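Local structure of D-glycero-D-manno-heptose 1-phosphate kinase (Bacteroides thetaiotaomicron, 3K85) at residues 53-59 against 99-105; 67-71 against 95-99; 80-84 against 119-124. The protein probably transfers a phosphate from ATP to a sugar substrate, likely D-glycero-D-manno-heptose 1-phosphate, as a kinase of the GHMP family. One frame throughout, in Å; residues are numbered along the deposited sequence.

In the fold
The three contacts lie in the GHMP kinase N-terminal domain and run from its sheet to the helices packed on it. Contact 1 joins two parallel strands, and contact 2 ties the loops beside their starts; the two share F99, and their centres lie about 15 Å apart. Contact 3 packs helices 79-91 and 115-131 against each other, its centre about 11 Å from that of contact 1, where I81 CD1 rests on I55 CG2 at 3.8 Å and M119 meets T103. Contacts 2 and 3 do not touch, their nearest atoms being about 6 Å apart. Strand 99-105 and helix 115-131 flank a glycine-rich segment which, as in other GHMP kinases, probably binds the phosphates of ATP.

Contact 1 (53-59 against 99-105); sequences IEINAYD and FKITTYN
The parallel strand pair that sets I55 and N56 beside I101 and T102 belongs to the mixed sheet of the GHMP kinase N-terminal domain, a fold related to ribosomal protein S5. Alternate residues do the bonding: E54 and N56 each give their N-H to strand 99-105 and accept one from two places further on. N56 N reaches I101 O at 3.0 Å almost straight (171°), whereas T103 N meets N56 O tilted from the carbonyl plane. On the face packed by I81 of helix 79-91, I53 lies alongside F99, CG1 over the ring face 4.1 Å from the ring centroid. The F99 torsion, with CG between backbone N and carbonyl carbon (chi1 62°), brings the ring back toward its neighbour. Nearby, I55 CG1 meets I101 CG2 at 3.9 Å. On the other face, E54 OE2 stands 4.2 Å from K100 NZ, opposite charges beyond salt-bridge range that probably attract only weakly; K100 also forms a weak, long ion pair with E46. Beyond the strand end the Y58 ring turns an edge to T102, CE2 to CG2 3.9 Å, and N56 ND2 tethers it by donating to Y58 OH at 2.9 Å, nearly in the amide plane.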
ATOM      1  N   ILE A  53     -40.813  -5.762  -8.560  1.00 52.32           N
ATOM      2  CA  ILE A  53     -39.431  -5.923  -8.142  1.00 50.86           C
ATOM      3  C   ILE A  53     -39.151  -7.412  -8.197  1.00 49.26           C
ATOM      4  O   ILE A  53     -39.585  -8.180  -7.341  1.00 47.24           O
ATOM      5  CB  ILE A  53     -39.189  -5.393  -6.722  1.00 52.06           C
ATOM      6  CG1 ILE A  53     -37.846  -5.912  -6.206  1.00 52.54           C
ATOM      7  CG2 ILE A  53     -40.331  -5.795  -5.812  1.00 55.47           C
ATOM      8  CD1 ILE A  53     -37.527  -5.486  -4.794  1.00 56.08           C
ATOM      9  N   GLU A  54     -38.420  -7.805  -9.230  1.00 48.52           N
ATOM     10  CA  GLU A  54     -38.091  -9.198  -9.465  1.00 48.06           C
ATOM     11  C   GLU A  54     -36.716  -9.587  -8.944  1.00 46.56           C
ATOM     12  O   GLU A  54     -35.713  -8.959  -9.278  1.00 47.33           O
ATOM     13  CB  GLU A  54     -38.184  -9.470 -10.962  1.00 49.48           C
ATOM     14  CG  GLU A  54     -39.475  -8.948 -11.569  1.00 52.30           C
ATOM     15  CD  GLU A  54     -39.539  -9.140 -13.072  1.00 56.24           C
ATOM     16  OE1 GLU A  54     -39.430 -10.303 -13.526  1.00 57.21           O
ATOM     17  OE2 GLU A  54     -39.701  -8.129 -13.796  1.00 55.79           O
ATOM     18  N   ILE A  55     -36.682 -10.640  -8.136  1.00 43.99           N
ATOM     19  CA  ILE A  55     -35.444 -11.141  -7.554  1.00 40.80           C
ATOM     20  C   ILE A  55     -35.042 -12.536  -8.058  1.00 41.69           C
ATOM     21  O   ILE A  55     -35.785 -13.507  -7.909  1.00 42.66           O
ATOM     22  CB  ILE A  55     -35.563 -11.173  -6.022  1.00 36.74           C
ATOM     23  CG1 ILE A  55     -35.633  -9.735  -5.494  1.00 35.01           C
ATOM     24  CG2 ILE A  55     -34.405 -11.948  -5.416  1.00 34.10           C
ATOM     25  CD1 ILE A  55     -35.928  -9.633  -4.013  1.00 33.74           C
ATOM     26  N   ASN A  56     -33.863 -12.626  -8.664  1.00 40.13           N
ATOM     27  CA  ASN A  56     -33.358 -13.899  -9.157  1.00 39.26           C
ATOM     28  C   ASN A  56     -31.965 -14.095  -8.552  1.00 39.93           C
ATOM     29  O   ASN A  56     -30.954 -13.792  -9.180  1.00 40.50           O
ATOM     30  CB  ASN A  56     -33.307 -13.888 -10.689  1.00 39.08           C
ATOM     31  CG  ASN A  56     -32.802 -15.196 -11.262  1.00 39.92           C
ATOM     32  OD1 ASN A  56     -32.794 -16.219 -10.580  1.00 39.11           O
ATOM     33  ND2 ASN A  56     -32.383 -15.174 -12.522  1.00 38.82           N
ATOM     34  N   ALA A  57     -31.932 -14.591  -7.316  1.00 39.40           N
ATOM     35  CA  ALA A  57     -30.692 -14.802  -6.586  1.00 37.98           C
ATOM     36  C   ALA A  57     -30.268 -16.264  -6.466  1.00 38.23           C
ATOM     37  O   ALA A  57     -30.728 -16.988  -5.588  1.00 37.44           O
ATOM     38  CB  ALA A  57     -30.817 -14.191  -5.200  1.00 38.86           C
ATOM     39  N   TYR A  58     -29.365 -16.684  -7.340  1.00 37.55           N
ATOM     40  CA  TYR A  58     -28.874 -18.050  -7.327  1.00 38.04           C
ATOM     41  C   TYR A  58     -28.165 -18.389  -6.010  1.00 39.58           C
ATOM     42  O   TYR A  58     -28.075 -19.561  -5.626  1.00 41.32           O
ATOM     43  CB  TYR A  58     -27.928 -18.261  -8.520  1.00 35.34           C
ATOM     44  CG  TYR A  58     -28.616 -18.058  -9.855  1.00 33.46           C
ATOM     45  CD1 TYR A  58     -29.137 -19.138 -10.569  1.00 32.15           C
ATOM     46  CD2 TYR A  58     -28.816 -16.780 -10.362  1.00 31.80           C
ATOM     47  CE1 TYR A  58     -29.846 -18.943 -11.757  1.00 30.81           C
ATOM     48  CE2 TYR A  58     -29.523 -16.572 -11.537  1.00 32.79           C
ATOM     49  CZ  TYR A  58     -30.038 -17.657 -12.233  1.00 32.93           C
ATOM     50  OH  TYR A  58     -30.764 -17.440 -13.386  1.00 30.93           O
ATOM     51  N   ASP A  59     -27.671 -17.366  -5.318  1.00 40.04           N
ATOM     52  CA  ASP A  59     -26.957 -17.566  -4.059  1.00 40.54           C
ATOM     53  C   ASP A  59     -27.902 -17.767  -2.884  1.00 40.63           C
ATOM     54  O   ASP A  59     -27.643 -18.580  -2.005  1.00 39.84           O
ATOM     55  CB  ASP A  59     -26.025 -16.380  -3.777  1.00 40.42           C
ATOM     56  CG  ASP A  59     -26.754 -15.059  -3.778  1.00 39.63           C
ATOM     57  OD1 ASP A  59     -27.412 -14.774  -4.794  1.00 39.11           O
ATOM     58  OD2 ASP A  59     -26.671 -14.310  -2.777  1.00 40.07           O
ATOM     59  N   PHE A  99     -37.620  -2.738 -10.340  1.00 37.40           N
ATOM     60  CA  PHE A  99     -36.436  -3.211 -11.047  1.00 37.03           C
ATOM     61  C   PHE A  99     -36.277  -4.722 -11.029  1.00 38.07           C
ATOM     62  O   PHE A  99     -36.954  -5.430 -10.287  1.00 37.36           O
ATOM     63  CB  PHE A  99     -35.195  -2.602 -10.402  1.00 35.17           C
ATOM     64  CG  PHE A  99     -35.023  -2.998  -8.960  1.00 35.18           C
ATOM     65  CD1 PHE A  99     -34.303  -4.133  -8.619  1.00 34.03           C
ATOM     66  CD2 PHE A  99     -35.645  -2.266  -7.944  1.00 35.85           C
ATOM     67  CE1 PHE A  99     -34.203  -4.542  -7.286  1.00 36.80           C
ATOM     68  CE2 PHE A  99     -35.556  -2.663  -6.608  1.00 35.18           C
ATOM     69  CZ  PHE A  99     -34.833  -3.804  -6.276  1.00 36.81           C
ATOM     70  N   LYS A 100     -35.344  -5.199 -11.846  1.00 39.21           N
ATOM     71  CA  LYS A 100     -35.043  -6.615 -11.927  1.00 39.51           C
ATOM     72  C   LYS A 100     -33.624  -6.708 -11.379  1.00 38.30           C
ATOM     73  O   LYS A 100     -32.772  -5.893 -11.734  1.00 36.78           O
ATOM     74  CB  LYS A 100     -35.100  -7.077 -13.388  1.00 42.40           C
ATOM     75  CG  LYS A 100     -35.082  -8.592 -13.577  1.00 47.55           C
ATOM     76  CD  LYS A 100     -34.970  -9.004 -15.061  1.00 51.33           C
ATOM     77  CE  LYS A 100     -36.207  -8.645 -15.903  1.00 53.95           C
ATOM     78  NZ  LYS A 100     -36.369  -7.183 -16.171  1.00 54.44           N
ATOM     79  N   ILE A 101     -33.372  -7.672 -10.499  1.00 37.29           N
ATOM     80  CA  ILE A 101     -32.043  -7.822  -9.925  1.00 37.31           C
ATOM     81  C   ILE A 101     -31.600  -9.282  -9.874  1.00 37.80           C
ATOM     82  O   ILE A 101     -32.296 -10.135  -9.324  1.00 37.30           O
ATOM     83  CB  ILE A 101     -31.972  -7.189  -8.503  1.00 37.33           C
ATOM     84  CG1 ILE A 101     -30.560  -7.340  -7.936  1.00 34.90           C
ATOM     85  CG2 ILE A 101     -33.007  -7.818  -7.586  1.00 35.59           C
ATOM     86  CD1 ILE A 101     -30.384  -6.755  -6.552  1.00 37.53           C
ATOM     87  N   THR A 102     -30.432  -9.557 -10.455  1.00 37.32           N
ATOM     88  CA  THR A 102     -29.894 -10.914 -10.505  1.00 36.07           C
ATOM     89  C   THR A 102     -28.681 -11.076  -9.616  1.00 36.04           C
ATOM     90  O   THR A 102     -27.861 -10.175  -9.503  1.00 39.39           O
ATOM     91  CB  THR A 102     -29.525 -11.274 -11.932  1.00 35.46           C
ATOM     92  OG1 THR A 102     -30.694 -11.148 -12.742  1.00 34.88           O
ATOM     93  CG2 THR A 102     -28.983 -12.692 -12.014  1.00 30.49           C
ATOM     94  N   THR A 103     -28.534 -12.241  -9.010  1.00 36.20           N
ATOM     95  CA  THR A 103     -27.434 -12.429  -8.094  1.00 36.82           C
ATOM     96  C   THR A 103     -26.859 -13.836  -8.043  1.00 37.02           C
ATOM     97  O   THR A 103     -27.603 -14.809  -8.027  1.00 38.24           O
ATOM     98  CB  THR A 103     -27.899 -12.042  -6.668  1.00 37.06           C
ATOM     99  OG1 THR A 103     -28.039 -10.620  -6.571  1.00 39.74           O
ATOM    100  CG2 THR A 103     -26.921 -12.490  -5.653  1.00 38.46           C
ATOM    101  N   TYR A 104     -25.532 -13.939  -8.020  1.00 36.68           N
ATOM    102  CA  TYR A 104     -24.878 -15.235  -7.887  1.00 38.35           C
ATOM    103  C   TYR A 104     -23.463 -15.066  -7.352  1.00 37.27           C
ATOM    104  O   TYR A 104     -22.853 -14.017  -7.514  1.00 35.05           O
ATOM    105  CB  TYR A 104     -24.926 -16.048  -9.200  1.00 41.20           C
ATOM    106  CG  TYR A 104     -23.975 -15.665 -10.304  1.00 43.95           C
ATOM    107  CD1 TYR A 104     -22.679 -16.189 -10.350  1.00 45.58           C
ATOM    108  CD2 TYR A 104     -24.381 -14.804 -11.328  1.00 45.48           C
ATOM    109  CE1 TYR A 104     -21.802 -15.863 -11.397  1.00 46.73           C
ATOM    110  CE2 TYR A 104     -23.515 -14.470 -12.379  1.00 47.20           C
ATOM    111  CZ  TYR A 104     -22.226 -15.000 -12.407  1.00 46.15           C
ATOM    112  OH  TYR A 104     -21.366 -14.647 -13.429  1.00 44.55           O
ATOM    113  N   ASN A 105     -22.976 -16.104  -6.682  1.00 39.21           N
ATOM    114  CA  ASN A 105     -21.665 -16.109  -6.046  1.00 41.72           C
ATOM    115  C   ASN A 105     -20.847 -17.292  -6.563  1.00 43.47           C
ATOM    116  O   ASN A 105     -21.409 -18.250  -7.082  1.00 42.77           O
ATOM    117  CB  ASN A 105     -21.870 -16.226  -4.528  1.00 44.42           C
ATOM    118  CG  ASN A 105     -20.697 -15.697  -3.723  1.00 48.13           C
ATOM    119  OD1 ASN A 105     -19.630 -16.312  -3.678  1.00 49.72           O
ATOM    120  ND2 ASN A 105     -20.889 -14.543  -3.081  1.00 48.82           N
TER

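Contact 2 (67-71 against 95-99); sequences LSMSQ and EPKSF
S68 and K97 supply the one hydrogen bond between these two surface loops, the first leading from strand 62-67 to helix 79-91 and the second from that helix to strand 99-105. S68 OG donates to K97 O at 2.5 Å, a shortness that should not be read as strength. The hydroxyl comes from above the carbonyl plane, 71° out of it, with a C=O...donor angle of only 109°. It gets there because OG is turned directly away from the serine's own nitrogen (chi1 -175°), on a CB that points at the other loop. The K97 side chain starts off in the other direction, so this residue takes part through its backbone.

Packing makes up the rest, and P96 carries it. Its ring lies against the backbone and hydroxyl of the opposite loop: CB is 3.6 Å from M69 O, and S70 OG lies against P96 CG at 3.2 Å.

Polar help comes from outside. The hydroxyl of Y85, on helix 79-91, is hydrogen-bonded to both M69 O and K97 N and so bridges the two loops, while S98 OG turns to R52 O.

With a single steeply angled serine bond and one proline ring laid against the other loop, the direct contact is slight, and the Y85 hydroxyl probably adds a polar bridge to it.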
ATOM      1  N   LEU A  67     -44.529  -6.987  -5.193  1.00 52.67           N
ATOM      2  CA  LEU A  67     -45.137  -5.717  -5.557  1.00 54.25           C
ATOM      3  C   LEU A  67     -44.186  -4.614  -5.076  1.00 54.40           C
ATOM      4  O   LEU A  67     -43.755  -4.612  -3.920  1.00 52.52           O
ATOM      5  CB  LEU A  67     -46.502  -5.596  -4.880  1.00 55.65           C
ATOM      6  CG  LEU A  67     -47.164  -6.948  -4.585  1.00 57.37           C
ATOM      7  CD1 LEU A  67     -48.486  -6.718  -3.865  1.00 57.81           C
ATOM      8  CD2 LEU A  67     -47.381  -7.730  -5.876  1.00 58.46           C
ATOM      9  N   SER A  68     -43.849  -3.695  -5.974  1.00 55.31           N
ATOM     10  CA  SER A  68     -42.934  -2.596  -5.663  1.00 57.31           C
ATOM     11  C   SER A  68     -43.352  -1.828  -4.404  1.00 58.78           C
ATOM     12  O   SER A  68     -44.391  -1.168  -4.388  1.00 58.66           O
ATOM     13  CB  SER A  68     -42.857  -1.648  -6.864  1.00 56.47           C
ATOM     14  OG  SER A  68     -41.902  -0.627  -6.668  1.00 56.49           O
HETATM   15  N   MSE A  69     -42.532  -1.924  -3.356  1.00 60.23           N
HETATM   16  CA  MSE A  69     -42.798  -1.260  -2.076  1.00 62.14           C
HETATM   17  C   MSE A  69     -41.638  -0.368  -1.631  1.00 59.64           C
HETATM   18  O   MSE A  69     -40.608  -0.309  -2.293  1.00 60.53           O
HETATM   19  CB  MSE A  69     -43.029  -2.304  -0.987  1.00 67.63           C
HETATM   20  CG  MSE A  69     -44.098  -3.321  -1.301  1.00 76.25           C
HETATM   21 SE   MSE A  69     -44.338  -4.486   0.206  1.00 89.20          SE
HETATM   22  CE  MSE A  69     -43.766  -6.174  -0.595  1.00 84.53           C
ATOM     23  N   SER A  70     -41.808   0.325  -0.507  1.00 55.87           N
ATOM     24  CA  SER A  70     -40.749   1.176   0.022  1.00 51.89           C
ATOM     25  C   SER A  70     -39.835   0.308   0.871  1.00 49.93           C
ATOM     26  O   SER A  70     -38.634   0.550   0.975  1.00 49.19           O
ATOM     27  CB  SER A  70     -41.322   2.302   0.886  1.00 50.57           C
ATOM     28  OG  SER A  70     -41.916   3.307   0.095  1.00 48.75           O
ATOM     29  N   GLN A  71     -40.422  -0.704   1.492  1.00 48.19           N
ATOM     30  CA  GLN A  71     -39.665  -1.627   2.328  1.00 47.81           C
ATOM     31  C   GLN A  71     -40.130  -3.033   1.973  1.00 48.01           C
ATOM     32  O   GLN A  71     -41.233  -3.203   1.459  1.00 48.56           O
ATOM     33  CB  GLN A  71     -39.939  -1.361   3.811  1.00 46.75           C
ATOM     34  CG  GLN A  71     -39.452  -0.017   4.342  1.00 45.57           C
ATOM     35  CD  GLN A  71     -37.939   0.093   4.376  1.00 42.98           C
ATOM     36  OE1 GLN A  71     -37.305   0.402   3.372  1.00 42.86           O
ATOM     37  NE2 GLN A  71     -37.355  -0.173   5.533  1.00 41.49           N
ATOM     38  N   GLU A  95     -38.399   7.084  -3.087  1.00 49.39           N
ATOM     39  CA  GLU A  95     -39.714   6.560  -3.447  1.00 51.31           C
ATOM     40  C   GLU A  95     -39.552   5.103  -3.856  1.00 51.96           C
ATOM     41  O   GLU A  95     -38.467   4.681  -4.264  1.00 51.94           O
ATOM     42  CB  GLU A  95     -40.296   7.341  -4.622  1.00 53.37           C
ATOM     43  CG  GLU A  95     -40.521   8.812  -4.340  1.00 59.67           C
ATOM     44  CD  GLU A  95     -41.048   9.568  -5.552  1.00 63.04           C
ATOM     45  OE1 GLU A  95     -42.176   9.267  -6.009  1.00 65.13           O
ATOM     46  OE2 GLU A  95     -40.330  10.464  -6.051  1.00 65.33           O
ATOM     47  N   PRO A  96     -40.631   4.309  -3.754  1.00 52.22           N
ATOM     48  CA  PRO A  96     -40.566   2.891  -4.127  1.00 51.02           C
ATOM     49  C   PRO A  96     -39.874   2.686  -5.480  1.00 49.28           C
ATOM     50  O   PRO A  96     -40.018   3.506  -6.394  1.00 48.09           O
ATOM     51  CB  PRO A  96     -42.037   2.482  -4.157  1.00 50.45           C
ATOM     52  CG  PRO A  96     -42.615   3.314  -3.063  1.00 50.74           C
ATOM     53  CD  PRO A  96     -41.989   4.672  -3.314  1.00 50.18           C
ATOM     54  N   LYS A  97     -39.127   1.594  -5.606  1.00 47.34           N
ATOM     55  CA  LYS A  97     -38.422   1.307  -6.850  1.00 46.36           C
ATOM     56  C   LYS A  97     -38.937   0.059  -7.569  1.00 44.67           C
ATOM     57  O   LYS A  97     -39.387  -0.897  -6.933  1.00 45.22           O
ATOM     58  CB  LYS A  97     -36.921   1.153  -6.579  1.00 46.69           C
ATOM     59  CG  LYS A  97     -36.065   2.240  -7.206  1.00 46.91           C
ATOM     60  CD  LYS A  97     -36.092   3.531  -6.408  1.00 47.27           C
ATOM     61  CE  LYS A  97     -35.363   4.646  -7.157  1.00 48.99           C
ATOM     62  NZ  LYS A  97     -35.024   5.809  -6.285  1.00 48.13           N
ATOM     63  N   SER A  98     -38.855   0.079  -8.899  1.00 41.98           N
ATOM     64  CA  SER A  98     -39.284  -1.038  -9.737  1.00 39.99           C
ATOM     65  C   SER A  98     -38.065  -1.506 -10.556  1.00 38.69           C
ATOM     66  O   SER A  98     -37.539  -0.764 -11.385  1.00 37.84           O
ATOM     67  CB  SER A  98     -40.424  -0.577 -10.659  1.00 41.15           C
ATOM     68  OG  SER A  98     -40.954  -1.644 -11.424  1.00 41.72           O
ATOM     69  N   PHE A  99     -37.620  -2.738 -10.340  1.00 37.40           N
ATOM     70  CA  PHE A  99     -36.436  -3.211 -11.047  1.00 37.03           C
ATOM     71  C   PHE A  99     -36.277  -4.722 -11.029  1.00 38.07           C
ATOM     72  O   PHE A  99     -36.954  -5.430 -10.287  1.00 37.36           O
ATOM     73  CB  PHE A  99     -35.195  -2.602 -10.402  1.00 35.17           C
ATOM     74  CG  PHE A  99     -35.023  -2.998  -8.960  1.00 35.18           C
ATOM     75  CD1 PHE A  99     -34.303  -4.133  -8.619  1.00 34.03           C
ATOM     76  CD2 PHE A  99     -35.645  -2.266  -7.944  1.00 35.85           C
ATOM     77  CE1 PHE A  99     -34.203  -4.542  -7.286  1.00 36.80           C
ATOM     78  CE2 PHE A  99     -35.556  -2.663  -6.608  1.00 35.18           C
ATOM     79  CZ  PHE A  99     -34.833  -3.804  -6.276  1.00 36.81           C
TER

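Contact 3 (80-84 against 119-124); sequences LIKGV and MVVCIL
Helix segments 80-84 and 119-124 cross at -48°, their axes 9.7 Å apart at closest approach. The backbones come nearest where L80 faces V120, with 6.2 Å between their CA atoms, and each segment keeps its own i to i+4 bonds, as from V84 N to L80 O. Between these segments the contact is made by apolar side chains.

V84 CB points toward the partner helix, and the side chain is divided between three others. CG1, anti to the backbone N (chi1 179°), touches I123 CG2 at 3.7 Å and also approaches L124 CD2; CG2, on the other branch, lies 4.1 Å from V120 CG1. An alanine in its place would lack both branches, which is likely to open a gap beside I123 CG2 and leave L124 CD2 without this neighbour.

The arrangement is one of ridges-into-grooves packing: the ridge of L80 and V84 lies in the groove between the row of M119 and I123 and the row of V120 and L124, and the crossing angle fits ridges of residues four apart. Both helices lie on one face of the mixed sheet of the GHMP kinase N-terminal domain, and helix 137-151 packs on the pair, with I147 against V84 and A144 against V120 and L124.

I123 uses its two arms separately. While CG2 is pressed on V84, CD1 reaches across at about a right angle to I81 CG1, 3.7 Å away, and I81 itself continues down to I101 and T103 of the sheet. At the other end L80 crosses V120 almost perpendicularly, CG to CG2 3.8 Å. The selenomethionine M119 offers L80 CD2 only its CG, at 4.2 Å, because bends at chi2 and chi3 carry the end of the chain away, so that CE lies against T103 on strand 99-105.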
ATOM      1  N   LEU A  80     -30.363 -10.687   2.132  1.00 37.20           N
ATOM      2  CA  LEU A  80     -29.298  -9.771   1.741  1.00 34.17           C
ATOM      3  C   LEU A  80     -29.772  -8.681   0.791  1.00 34.80           C
ATOM      4  O   LEU A  80     -29.509  -7.499   1.012  1.00 35.89           O
ATOM      5  CB  LEU A  80     -28.157 -10.559   1.113  1.00 33.03           C
ATOM      6  CG  LEU A  80     -27.067 -11.068   2.060  1.00 30.87           C
ATOM      7  CD1 LEU A  80     -27.635 -11.430   3.400  1.00 30.61           C
ATOM      8  CD2 LEU A  80     -26.380 -12.248   1.419  1.00 29.21           C
ATOM      9  N   ILE A  81     -30.471  -9.073  -0.267  1.00 33.95           N
ATOM     10  CA  ILE A  81     -30.987  -8.112  -1.234  1.00 34.20           C
ATOM     11  C   ILE A  81     -32.021  -7.202  -0.573  1.00 35.92           C
ATOM     12  O   ILE A  81     -32.014  -5.978  -0.754  1.00 34.97           O
ATOM     13  CB  ILE A  81     -31.658  -8.830  -2.411  1.00 32.66           C
ATOM     14  CG1 ILE A  81     -30.594  -9.522  -3.262  1.00 35.51           C
ATOM     15  CG2 ILE A  81     -32.486  -7.849  -3.230  1.00 32.61           C
ATOM     16  CD1 ILE A  81     -31.168 -10.252  -4.455  1.00 32.39           C
ATOM     17  N   LYS A  82     -32.922  -7.813   0.185  1.00 37.45           N
ATOM     18  CA  LYS A  82     -33.960  -7.062   0.877  1.00 38.55           C
ATOM     19  C   LYS A  82     -33.338  -6.103   1.897  1.00 37.12           C
ATOM     20  O   LYS A  82     -33.734  -4.940   1.991  1.00 35.77           O
ATOM     21  CB  LYS A  82     -34.933  -8.043   1.537  1.00 40.02           C
ATOM     22  CG  LYS A  82     -35.736  -8.844   0.509  1.00 43.74           C
ATOM     23  CD  LYS A  82     -36.548  -9.963   1.141  1.00 46.02           C
ATOM     24  CE  LYS A  82     -37.352 -10.710   0.088  1.00 47.28           C
ATOM     25  NZ  LYS A  82     -38.090 -11.855   0.682  1.00 49.32           N
ATOM     26  N   GLY A  83     -32.358  -6.588   2.653  1.00 37.04           N
ATOM     27  CA  GLY A  83     -31.693  -5.729   3.622  1.00 39.49           C
ATOM     28  C   GLY A  83     -31.077  -4.492   2.961  1.00 39.09           C
ATOM     29  O   GLY A  83     -31.285  -3.356   3.407  1.00 38.51           O
ATOM     30  N   VAL A  84     -30.325  -4.703   1.885  1.00 36.54           N
ATOM     31  CA  VAL A  84     -29.694  -3.595   1.192  1.00 34.14           C
ATOM     32  C   VAL A  84     -30.736  -2.660   0.623  1.00 33.11           C
ATOM     33  O   VAL A  84     -30.682  -1.451   0.843  1.00 31.37           O
ATOM     34  CB  VAL A  84     -28.791  -4.087   0.050  1.00 34.36           C
ATOM     35  CG1 VAL A  84     -28.173  -2.896  -0.666  1.00 34.27           C
ATOM     36  CG2 VAL A  84     -27.704  -5.000   0.606  1.00 32.97           C
HETATM   37  N   MSE A 119     -21.066 -10.387  -0.869  1.00 27.20           N
HETATM   38  CA  MSE A 119     -22.302 -10.178  -1.628  1.00 27.36           C
HETATM   39  C   MSE A 119     -23.044  -8.899  -1.247  1.00 24.08           C
HETATM   40  O   MSE A 119     -23.599  -8.210  -2.121  1.00 21.82           O
HETATM   41  CB  MSE A 119     -23.242 -11.381  -1.489  1.00 31.44           C
HETATM   42  CG  MSE A 119     -24.597 -11.182  -2.182  1.00 38.26           C
HETATM   43 SE   MSE A 119     -24.488 -10.803  -4.101  1.00 50.15          SE
HETATM   44  CE  MSE A 119     -23.879 -12.568  -4.651  1.00 43.29           C
ATOM     45  N   VAL A 120     -23.078  -8.587   0.048  1.00 23.80           N
ATOM     46  CA  VAL A 120     -23.734  -7.359   0.514  1.00 23.14           C
ATOM     47  C   VAL A 120     -23.005  -6.159  -0.118  1.00 22.64           C
ATOM     48  O   VAL A 120     -23.637  -5.232  -0.626  1.00 26.24           O
ATOM     49  CB  VAL A 120     -23.675  -7.233   2.064  1.00 26.36           C
ATOM     50  CG1 VAL A 120     -24.124  -5.837   2.496  1.00 24.59           C
ATOM     51  CG2 VAL A 120     -24.565  -8.288   2.708  1.00 25.20           C
ATOM     52  N   VAL A 121     -21.676  -6.189  -0.105  1.00 20.22           N
ATOM     53  CA  VAL A 121     -20.899  -5.111  -0.709  1.00 21.62           C
ATOM     54  C   VAL A 121     -21.237  -5.018  -2.194  1.00 22.08           C
ATOM     55  O   VAL A 121     -21.520  -3.946  -2.714  1.00 22.30           O
ATOM     56  CB  VAL A 121     -19.370  -5.351  -0.555  1.00 23.44           C
ATOM     57  CG1 VAL A 121     -18.570  -4.253  -1.306  1.00 20.01           C
ATOM     58  CG2 VAL A 121     -19.003  -5.376   0.935  1.00 21.91           C
ATOM     59  N   CYS A 122     -21.217  -6.157  -2.873  1.00 23.38           N
ATOM     60  CA  CYS A 122     -21.533  -6.194  -4.292  1.00 24.47           C
ATOM     61  C   CYS A 122     -22.902  -5.574  -4.557  1.00 23.48           C
ATOM     62  O   CYS A 122     -23.052  -4.716  -5.421  1.00 20.37           O
ATOM     63  CB  CYS A 122     -21.508  -7.646  -4.800  1.00 27.80           C
ATOM     64  SG  CYS A 122     -21.860  -7.780  -6.555  1.00 33.02           S
ATOM     65  N   ILE A 123     -23.910  -6.010  -3.807  1.00 25.89           N
ATOM     66  CA  ILE A 123     -25.251  -5.464  -3.994  1.00 25.31           C
ATOM     67  C   ILE A 123     -25.236  -3.959  -3.755  1.00 24.67           C
ATOM     68  O   ILE A 123     -25.826  -3.195  -4.529  1.00 25.14           O
ATOM     69  CB  ILE A 123     -26.266  -6.134  -3.047  1.00 27.29           C
ATOM     70  CG1 ILE A 123     -26.352  -7.630  -3.361  1.00 26.65           C
ATOM     71  CG2 ILE A 123     -27.624  -5.482  -3.199  1.00 26.58           C
ATOM     72  CD1 ILE A 123     -27.210  -8.399  -2.384  1.00 31.80           C
ATOM     73  N   LEU A 124     -24.559  -3.531  -2.692  1.00 25.07           N
ATOM     74  CA  LEU A 124     -24.456  -2.103  -2.384  1.00 25.43           C
ATOM     75  C   LEU A 124     -23.848  -1.355  -3.563  1.00 23.49           C
ATOM     76  O   LEU A 124     -24.333  -0.296  -3.978  1.00 20.92           O
ATOM     77  CB  LEU A 124     -23.590  -1.893  -1.140  1.00 25.95           C
ATOM     78  CG  LEU A 124     -24.394  -1.747   0.152  1.00 28.20           C
ATOM     79  CD1 LEU A 124     -23.480  -1.810   1.362  1.00 29.42           C
ATOM     80  CD2 LEU A 124     -25.149  -0.426   0.110  1.00 27.86           C
TER